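Local coordinates for ParM protein (Staphylococcus aureus, PDB 3JS6) that is an actin-like plasmid segregation protein that forms filaments and probably uses them to move plasmid DNA apart before cell division, at residues A[183-188]-A[283-288]; A[198-201]-A[206-209]; A[23-28]-A[100-105]; A[8-11]-A[16-19]. All coordinates share one frame; numbering follows the deposited sequence.

Contact 1. Residues A[183-188]-A[283-288]; sequences EGKYSV and ITVGNI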
# COMPACT_ATOMS: atom_id res chain seq x y z
N GLU A 183 -3.01 -24.75 6.43
CA GLU A 183 -3.81 -25.17 7.57
C GLU A 183 -3.32 -24.54 8.86
O GLU A 183 -3.35 -25.16 9.91
CB GLU A 183 -3.80 -26.70 7.69
CG GLU A 183 -2.66 -27.38 6.95
CD GLU A 183 -2.67 -28.88 7.12
OE1 GLU A 183 -3.49 -29.55 6.45
OE2 GLU A 183 -1.86 -29.40 7.91
N GLY A 184 -2.89 -23.29 8.81
CA GLY A 184 -2.42 -22.64 10.01
C GLY A 184 -3.24 -21.43 10.37
O GLY A 184 -4.16 -21.06 9.65
N LYS A 185 -2.90 -20.82 11.50
CA LYS A 185 -3.59 -19.63 11.98
C LYS A 185 -2.55 -18.51 12.00
O LYS A 185 -1.48 -18.65 12.61
CB LYS A 185 -4.15 -19.87 13.37
CG LYS A 185 -5.01 -18.75 13.90
CD LYS A 185 -5.82 -19.25 15.09
CE LYS A 185 -6.55 -18.12 15.79
NZ LYS A 185 -7.51 -18.65 16.79
N TYR A 186 -2.86 -17.42 11.32
CA TYR A 186 -1.92 -16.31 11.22
C TYR A 186 -2.63 -15.02 11.42
O TYR A 186 -3.80 -14.89 11.05
CB TYR A 186 -1.28 -16.26 9.84
CG TYR A 186 -0.42 -17.45 9.51
CD1 TYR A 186 -1.00 -18.68 9.26
CD2 TYR A 186 0.97 -17.35 9.51
CE1 TYR A 186 -0.20 -19.81 9.01
CE2 TYR A 186 1.77 -18.46 9.27
CZ TYR A 186 1.17 -19.68 9.02
OH TYR A 186 1.94 -20.79 8.77
N SER A 187 -1.93 -14.03 11.97
CA SER A 187 -2.55 -12.74 12.15
C SER A 187 -1.63 -11.70 11.58
O SER A 187 -0.40 -11.84 11.59
CB SER A 187 -2.83 -12.46 13.63
OG SER A 187 -3.83 -13.33 14.13
N VAL A 188 -2.24 -10.67 11.02
CA VAL A 188 -1.49 -9.56 10.48
C VAL A 188 -1.78 -8.41 11.43
O VAL A 188 -2.95 -8.03 11.58
CB VAL A 188 -1.97 -9.16 9.08
CG1 VAL A 188 -1.19 -7.90 8.60
CG2 VAL A 188 -1.78 -10.32 8.12
N ILE A 283 -7.89 -11.91 24.24
CA ILE A 283 -9.34 -11.90 24.43
C ILE A 283 -10.06 -12.38 23.18
O ILE A 283 -10.92 -13.26 23.26
CB ILE A 283 -9.87 -10.46 24.73
CG1 ILE A 283 -9.39 -10.00 26.11
CG2 ILE A 283 -11.40 -10.44 24.69
CD1 ILE A 283 -9.67 -8.56 26.38
N THR A 284 -9.70 -11.80 22.04
CA THR A 284 -10.33 -12.10 20.77
C THR A 284 -9.79 -13.26 19.93
O THR A 284 -10.56 -14.09 19.46
CB THR A 284 -10.33 -10.85 19.88
OG1 THR A 284 -10.94 -9.76 20.59
CG2 THR A 284 -11.11 -11.09 18.58
N VAL A 285 -8.47 -13.31 19.73
CA VAL A 285 -7.88 -14.35 18.91
C VAL A 285 -7.67 -15.64 19.69
O VAL A 285 -7.95 -16.72 19.18
CB VAL A 285 -6.54 -13.90 18.30
CG1 VAL A 285 -6.12 -14.87 17.21
CG2 VAL A 285 -6.65 -12.48 17.75
N GLY A 286 -7.20 -15.53 20.92
CA GLY A 286 -7.01 -16.71 21.74
C GLY A 286 -5.63 -16.90 22.33
O GLY A 286 -4.82 -15.97 22.38
N ASN A 287 -5.37 -18.12 22.79
CA ASN A 287 -4.09 -18.46 23.37
C ASN A 287 -3.04 -18.14 22.32
O ASN A 287 -3.09 -18.67 21.22
CB ASN A 287 -4.05 -19.95 23.71
CG ASN A 287 -2.68 -20.42 24.17
OD1 ASN A 287 -2.43 -21.62 24.28
ND2 ASN A 287 -1.79 -19.47 24.46
N ILE A 288 -2.10 -17.27 22.67
CA ILE A 288 -1.05 -16.87 21.76
C ILE A 288 -0.23 -18.04 21.25
O ILE A 288 0.60 -17.90 20.37
CB ILE A 288 -0.14 -15.83 22.42
CG1 ILE A 288 -0.99 -14.62 22.83
CG2 ILE A 288 0.99 -15.41 21.48
CD1 ILE A 288 -0.25 -13.50 23.53
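Lys185 and Val285 run past each other in opposite directions, and this pair carries most of the contact. The lysine leaves its strand with CG anti to the backbone N (chi1 -174°) and stays extended to its end. That straight chain carries the ammonium group across to the backbone at the end of helix 263-284. There Lys185 NZ donates a hydrogen bond of 3.1 Å to Val285 O. The nitrogen stands 27° out of the plane of that carbonyl. The charge of the ammonium group is paired with Glu210 in a salt bridge, and the carbonyl takes a further N-H.

The apolar part of the pair lies alongside the bond. Val285 CG1 packs against the lysine chain, 3.6 Å from Lys185 CE. This methyl also approaches Ser187, two residues on along the same face of the strand, with Val285 CG1 4.1 Å from Ser187 OG. The hydroxyl is hydrogen-bonded to Thr200 OG1, and it merely packs on the valine methyl. One valine therefore offers a carbonyl to the lysine tip and a methyl to the strand surface. Gly286 follows with positive phi and turns the chain away from the helix.

The contact joins the first residues of strand 185-191 to the C-terminal end of helix 263-284. Strand 196-202 lies beside it, and its Thr200 also touches Val285. On the other face of the sheet, Tyr186 and Val188 pack against helix 162-169.

Contact 2. Residues A[198-201]-A[206-209]; sequences IDTY and RVEE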
# COMPACT_ATOMS: atom_id res chain seq x y z
N ILE A 198 -5.85 -5.64 13.19
CA ILE A 198 -5.50 -7.05 13.31
C ILE A 198 -6.46 -7.84 12.43
O ILE A 198 -7.68 -7.70 12.56
CB ILE A 198 -5.62 -7.57 14.75
CG1 ILE A 198 -4.50 -7.00 15.63
CG2 ILE A 198 -5.53 -9.11 14.75
CD1 ILE A 198 -4.49 -5.48 15.80
N ASP A 199 -5.90 -8.64 11.53
CA ASP A 199 -6.67 -9.49 10.63
C ASP A 199 -6.16 -10.89 10.83
O ASP A 199 -4.97 -11.17 10.67
CB ASP A 199 -6.46 -9.06 9.16
CG ASP A 199 -7.27 -7.84 8.80
OD1 ASP A 199 -8.50 -7.96 8.68
OD2 ASP A 199 -6.69 -6.75 8.67
N THR A 200 -7.08 -11.78 11.18
CA THR A 200 -6.73 -13.17 11.46
C THR A 200 -7.21 -14.12 10.37
O THR A 200 -8.32 -14.00 9.86
CB THR A 200 -7.27 -13.56 12.83
OG1 THR A 200 -6.57 -12.80 13.83
CG2 THR A 200 -7.08 -15.03 13.11
N TYR A 201 -6.34 -15.05 10.02
CA TYR A 201 -6.60 -16.03 8.98
C TYR A 201 -6.42 -17.44 9.51
O TYR A 201 -5.50 -17.71 10.27
CB TYR A 201 -5.63 -15.80 7.80
CG TYR A 201 -5.98 -14.62 6.92
CD1 TYR A 201 -5.84 -13.31 7.37
CD2 TYR A 201 -6.51 -14.82 5.65
CE1 TYR A 201 -6.23 -12.22 6.57
CE2 TYR A 201 -6.90 -13.76 4.85
CZ TYR A 201 -6.76 -12.46 5.31
OH TYR A 201 -7.20 -11.43 4.51
N ARG A 206 -9.94 -15.54 6.00
CA ARG A 206 -10.01 -14.55 7.06
C ARG A 206 -11.12 -14.87 8.05
O ARG A 206 -12.22 -15.26 7.66
CB ARG A 206 -10.24 -13.17 6.46
CG ARG A 206 -10.40 -12.04 7.47
CD ARG A 206 -10.32 -10.72 6.70
NE ARG A 206 -10.37 -9.56 7.57
CZ ARG A 206 -11.48 -9.08 8.10
NH1 ARG A 206 -12.64 -9.67 7.85
NH2 ARG A 206 -11.43 -8.01 8.90
N VAL A 207 -10.81 -14.73 9.33
CA VAL A 207 -11.76 -14.97 10.42
C VAL A 207 -12.22 -13.63 10.99
O VAL A 207 -11.53 -13.02 11.82
CB VAL A 207 -11.12 -15.78 11.56
CG1 VAL A 207 -12.19 -16.15 12.57
CG2 VAL A 207 -10.45 -17.05 11.02
N GLU A 208 -13.38 -13.15 10.55
CA GLU A 208 -13.86 -11.87 11.04
C GLU A 208 -14.07 -11.85 12.54
O GLU A 208 -13.82 -10.83 13.18
CB GLU A 208 -15.15 -11.44 10.35
CG GLU A 208 -15.70 -10.14 10.96
CD GLU A 208 -14.77 -8.93 10.84
OE1 GLU A 208 -13.65 -8.98 11.40
OE2 GLU A 208 -15.15 -7.93 10.19
N GLU A 209 -14.51 -12.97 13.11
CA GLU A 209 -14.73 -13.02 14.55
C GLU A 209 -13.43 -12.83 15.35
O GLU A 209 -13.48 -12.53 16.54
CB GLU A 209 -15.35 -14.36 14.95
CG GLU A 209 -16.51 -14.80 14.08
CD GLU A 209 -16.98 -16.21 14.42
OE1 GLU A 209 -17.41 -16.45 15.57
OE2 GLU A 209 -16.92 -17.07 13.52
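Arg206 and Asp199 form the main charged link between these two neighbouring strands. The arginine chain is extended from CG to NE, which carries its guanidinium back alongside the partner strand. It grips the carboxylate side-on with two nitrogens, and both go to a single oxygen. Arg206 NE lies 2.7 Å from Asp199 OD1, on the anti side of the carboxylate and 25° out of its plane. Arg206 NH2 lies 2.9 Å from Asp199 OD1 and meets it nearly along the C-O axis. The oxygen is almost in the guanidinium plane, but the two flat groups are turned 50° apart. Arg206 NH2 also makes a longer salt bridge to Glu208 OE1, 3.5 Å away. The arginine thus sits between two acids, which would probably ease their mutual repulsion.

The aromatic contact uses the root of the same arginine. Arg206 CB lies over one face of the Tyr201 ring, 3.9 Å from its centroid, in a CH-pi contact. Ring and guanidinium are steeply inclined, 77° apart, so the guanidinium does not stack on the tyrosine.

The backbone adds one short bond, Val207 N to Thr200 O at 2.6 Å. Tyr201 and Arg206 form an antiparallel non-hydrogen-bonded pair. Val207 packs its side chain over the backbone at Thr200.

The contact lies near the turn of the beta hairpin made by strands 196-202 and 205-214. The latter is an outermost strand of the five-stranded sheet. Helix 162-169 packs on the Tyr201 and Asp199 side. On the other side, Thr200 meets Val285 and Lys185.

Contact 3. Residues A[23-28]-A[100-105]; sequences EKFVIP and IGLLAR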
# COMPACT_ATOMS: atom_id res chain seq x y z
N GLU A 23 11.61 -2.56 -10.59
CA GLU A 23 11.33 -1.14 -10.38
C GLU A 23 10.18 -0.93 -9.40
O GLU A 23 9.19 -1.66 -9.42
CB GLU A 23 10.98 -0.52 -11.74
CG GLU A 23 12.07 0.26 -12.46
CD GLU A 23 13.48 -0.28 -12.29
OE1 GLU A 23 13.82 -1.35 -12.86
OE2 GLU A 23 14.26 0.39 -11.58
N LYS A 24 10.29 0.07 -8.53
CA LYS A 24 9.19 0.30 -7.61
C LYS A 24 9.08 1.76 -7.23
O LYS A 24 10.00 2.51 -7.48
CB LYS A 24 9.32 -0.60 -6.36
CG LYS A 24 10.62 -0.46 -5.59
CD LYS A 24 10.67 -1.51 -4.48
CE LYS A 24 11.84 -1.28 -3.54
NZ LYS A 24 11.78 -2.19 -2.34
N PHE A 25 7.93 2.16 -6.70
CA PHE A 25 7.73 3.54 -6.27
C PHE A 25 6.76 3.63 -5.11
O PHE A 25 5.95 2.73 -4.92
CB PHE A 25 7.23 4.43 -7.44
CG PHE A 25 5.78 4.22 -7.82
CD1 PHE A 25 4.75 4.73 -7.03
CD2 PHE A 25 5.45 3.50 -8.98
CE1 PHE A 25 3.41 4.53 -7.37
CE2 PHE A 25 4.13 3.29 -9.34
CZ PHE A 25 3.09 3.81 -8.53
N VAL A 26 6.87 4.70 -4.32
CA VAL A 26 5.96 4.96 -3.22
C VAL A 26 5.83 6.49 -3.24
O VAL A 26 6.80 7.21 -3.12
CB VAL A 26 6.48 4.39 -1.86
CG1 VAL A 26 7.91 4.86 -1.57
CG2 VAL A 26 5.48 4.79 -0.74
N ILE A 27 4.61 6.96 -3.48
CA ILE A 27 4.29 8.37 -3.66
C ILE A 27 3.00 8.68 -2.94
O ILE A 27 2.09 7.83 -2.92
CB ILE A 27 4.10 8.64 -5.19
CG1 ILE A 27 5.41 8.31 -5.93
CG2 ILE A 27 3.64 10.09 -5.46
CD1 ILE A 27 5.28 8.17 -7.44
N PRO A 28 2.89 9.88 -2.34
CA PRO A 28 1.68 10.27 -1.63
C PRO A 28 0.47 10.21 -2.56
O PRO A 28 0.58 10.53 -3.73
CB PRO A 28 1.97 11.70 -1.18
CG PRO A 28 3.46 11.68 -0.95
CD PRO A 28 3.96 10.89 -2.16
N ILE A 100 -0.59 3.50 -13.10
CA ILE A 100 -0.38 2.51 -14.15
C ILE A 100 0.65 3.08 -15.12
O ILE A 100 1.58 2.40 -15.55
CB ILE A 100 -1.71 2.18 -14.86
CG1 ILE A 100 -2.55 1.28 -13.94
CG2 ILE A 100 -1.42 1.54 -16.23
CD1 ILE A 100 -3.95 0.98 -14.45
N GLY A 101 0.50 4.36 -15.46
CA GLY A 101 1.43 4.99 -16.38
C GLY A 101 2.88 4.99 -15.91
O GLY A 101 3.80 4.77 -16.71
N LEU A 102 3.10 5.22 -14.61
CA LEU A 102 4.46 5.24 -14.06
C LEU A 102 5.11 3.87 -14.21
O LEU A 102 6.30 3.76 -14.50
CB LEU A 102 4.47 5.60 -12.57
CG LEU A 102 4.78 7.02 -12.09
CD1 LEU A 102 4.96 6.96 -10.56
CD2 LEU A 102 6.06 7.59 -12.76
N LEU A 103 4.33 2.82 -13.98
CA LEU A 103 4.87 1.48 -14.14
C LEU A 103 5.13 1.20 -15.62
O LEU A 103 6.17 0.62 -15.97
CB LEU A 103 3.95 0.43 -13.52
CG LEU A 103 3.74 0.52 -11.99
CD1 LEU A 103 2.91 -0.69 -11.51
CD2 LEU A 103 5.09 0.55 -11.24
N ALA A 104 4.22 1.65 -16.49
CA ALA A 104 4.37 1.43 -17.94
C ALA A 104 5.64 2.09 -18.46
O ALA A 104 6.32 1.55 -19.34
CB ALA A 104 3.13 1.95 -18.72
N ARG A 105 5.98 3.25 -17.91
CA ARG A 105 7.15 3.96 -18.35
C ARG A 105 8.44 3.16 -18.08
O ARG A 105 9.47 3.42 -18.69
CB ARG A 105 7.24 5.33 -17.66
CG ARG A 105 8.21 6.30 -18.35
CD ARG A 105 9.44 6.52 -17.48
NE ARG A 105 9.09 7.09 -16.18
CZ ARG A 105 8.85 8.38 -15.97
NH1 ARG A 105 8.52 8.81 -14.75
NH2 ARG A 105 8.96 9.26 -16.96
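Leu102 sets one methyl squarely over the Phe25 ring. Its CD1 atom lies 3.8 Å from the ring centroid and only 10° off the normal, a CH-pi contact over the centre of the face. Leu103 comes to the same ring from another direction. Its CD2 atom reaches the rim near the ring plane, 3.5 Å from Phe25 CE2. The leucine and the phenylalanine cross at about a right angle. Two successive helix residues thus hold the ring, one at a face and one at an edge.

Ile27 adds the third apolar contact. It reaches toward Leu102 tip to tip, with Ile27 CD1 3.4 Å from Leu102 CD1. This is tighter than usual for two methyl carbons. Leu102 CD1 therefore touches both the ring and the isoleucine.

This is a helix packed on the face of a beta sheet, in the N-terminal actin-like domain. Helix 100-104 runs roughly antiparallel to strand 23-28 (150°), and their axes approach to 9.6 Å. Phe25 and Ile27 alternate with residues on the other face, so both present their side chains to the helix. Phe25 has CG between the backbone N and the carbonyl carbon (chi1 74°), and the ring stands between strand and helix.

The next shell is also largely apolar. Val16 of strand 15-20 touches Phe25, and Ile20 touches Leu103. Leu103 also rests on Met7 and Leu9 of strand 4-11. At the end of the helix, Arg105 forms a salt bridge with Asp146 and a hydrogen bond with Ser52.

Contact 4. Residues A[8-11]-A[16-19]; sequences ALDF and VKGK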
# COMPACT_ATOMS: atom_id res chain seq x y z
N ALA A 8 2.11 -4.63 -9.94
CA ALA A 8 1.56 -4.83 -8.62
C ALA A 8 1.35 -3.41 -8.09
O ALA A 8 2.26 -2.59 -8.12
CB ALA A 8 2.50 -5.58 -7.74
N LEU A 9 0.14 -3.14 -7.61
CA LEU A 9 -0.24 -1.81 -7.13
C LEU A 9 -0.94 -1.89 -5.80
O LEU A 9 -1.71 -2.82 -5.56
CB LEU A 9 -1.16 -1.14 -8.13
CG LEU A 9 -0.49 -0.59 -9.39
CD1 LEU A 9 -1.56 -0.23 -10.46
CD2 LEU A 9 0.34 0.66 -9.00
N ASP A 10 -0.70 -0.90 -4.95
CA ASP A 10 -1.32 -0.87 -3.62
C ASP A 10 -1.77 0.56 -3.39
O ASP A 10 -0.94 1.43 -3.11
CB ASP A 10 -0.26 -1.26 -2.59
CG ASP A 10 -0.80 -1.27 -1.15
OD1 ASP A 10 -2.00 -1.00 -0.93
OD2 ASP A 10 0.00 -1.57 -0.24
N PHE A 11 -3.07 0.81 -3.53
CA PHE A 11 -3.61 2.15 -3.35
C PHE A 11 -4.05 2.31 -1.90
O PHE A 11 -5.22 2.21 -1.57
CB PHE A 11 -4.79 2.39 -4.29
CG PHE A 11 -4.42 2.29 -5.74
CD1 PHE A 11 -4.56 1.09 -6.44
CD2 PHE A 11 -3.88 3.40 -6.40
CE1 PHE A 11 -4.17 1.00 -7.79
CE2 PHE A 11 -3.48 3.31 -7.75
CZ PHE A 11 -3.63 2.10 -8.44
N VAL A 16 0.60 5.54 -2.49
CA VAL A 16 0.36 4.53 -3.52
C VAL A 16 1.71 3.85 -3.72
O VAL A 16 2.72 4.53 -3.89
CB VAL A 16 -0.07 5.16 -4.86
CG1 VAL A 16 -0.11 4.10 -5.95
CG2 VAL A 16 -1.44 5.80 -4.71
N LYS A 17 1.73 2.52 -3.67
CA LYS A 17 2.98 1.78 -3.87
C LYS A 17 2.81 1.02 -5.19
O LYS A 17 1.73 0.52 -5.48
CB LYS A 17 3.20 0.74 -2.74
CG LYS A 17 3.81 1.31 -1.44
CD LYS A 17 2.84 2.16 -0.66
CE LYS A 17 1.61 1.37 -0.24
NZ LYS A 17 0.76 2.20 0.70
N GLY A 18 3.88 0.95 -5.97
CA GLY A 18 3.84 0.25 -7.24
C GLY A 18 5.12 -0.52 -7.52
O GLY A 18 6.20 -0.14 -7.09
N LYS A 19 5.00 -1.63 -8.24
CA LYS A 19 6.21 -2.39 -8.56
C LYS A 19 6.03 -3.10 -9.90
O LYS A 19 4.96 -3.64 -10.18
CB LYS A 19 6.51 -3.40 -7.45
CG LYS A 19 7.79 -4.21 -7.62
CD LYS A 19 8.06 -5.10 -6.41
CE LYS A 19 9.43 -5.79 -6.53
NZ LYS A 19 9.42 -6.89 -7.54
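The Phe11 ring lies side by side with Val16, and both side chains point the same way from the sheet. The valine approaches the ring obliquely. Both methyls approach the same ring carbon from one side, with Val16 CG2 3.8 Å and Val16 CG1 3.9 Å from Phe11 CD2. Outside the hairpin, Phe92 meets the Phe11 ring edge-to-face. The other flat group, the Asp10 carboxylate, is on the opposite face of the sheet. Lys17 runs beside it, bent at chi2 (72°) and chi3, which brings CE alongside the carboxylate. Lys17 CE comes to 3.4 Å from Asp10 OD2, while Lys17 NZ stays 4.0 Å from that oxygen.

Leu9 faces Gly18, and Leu9 CD2 packs 3.9 Å from Gly18 CA. Four backbone bonds join the antiparallel strands, pairing Ala8 with Lys19 and Asp10 with Lys17. Strands 4-11 and 15-20 form the first hairpin of the actin-like domain. In the actin ATPase family the turn between such strands is the phosphate-binding loop, and it probably is here.

The two faces differ in chemistry. Phe11, Leu9 and Val16 face helix 90-104 as an apolar layer. The reverse face is polar, but its long salt bridge is only a loose link, since Lys17 NZ is hydrogen-bonded to Phe15 O.

How the contacts relate
Contacts 3 and 4 belong to one sheet of the N-terminal actin-like domain, and contacts 1 and 2 to the five-stranded sheet of the other half. Contacts 1, 2 and 4 are buried, contact 3 only partly. Contact 4 is the most central, its centre about 6 Å from the centre of the chain, and is held by backbone pairing. Contact 3 packs helix 90-104 on the neighbouring strand through apolar side chains alone. That strand bonds back to contact 4, Phe25 to Gly18 and Ile27 to Val16. Contacts 1 and 2, centres about 8 Å apart, share the pairing of strands 185-191 and 196-202. Both rely on charged side chains, farther from the chain's centre.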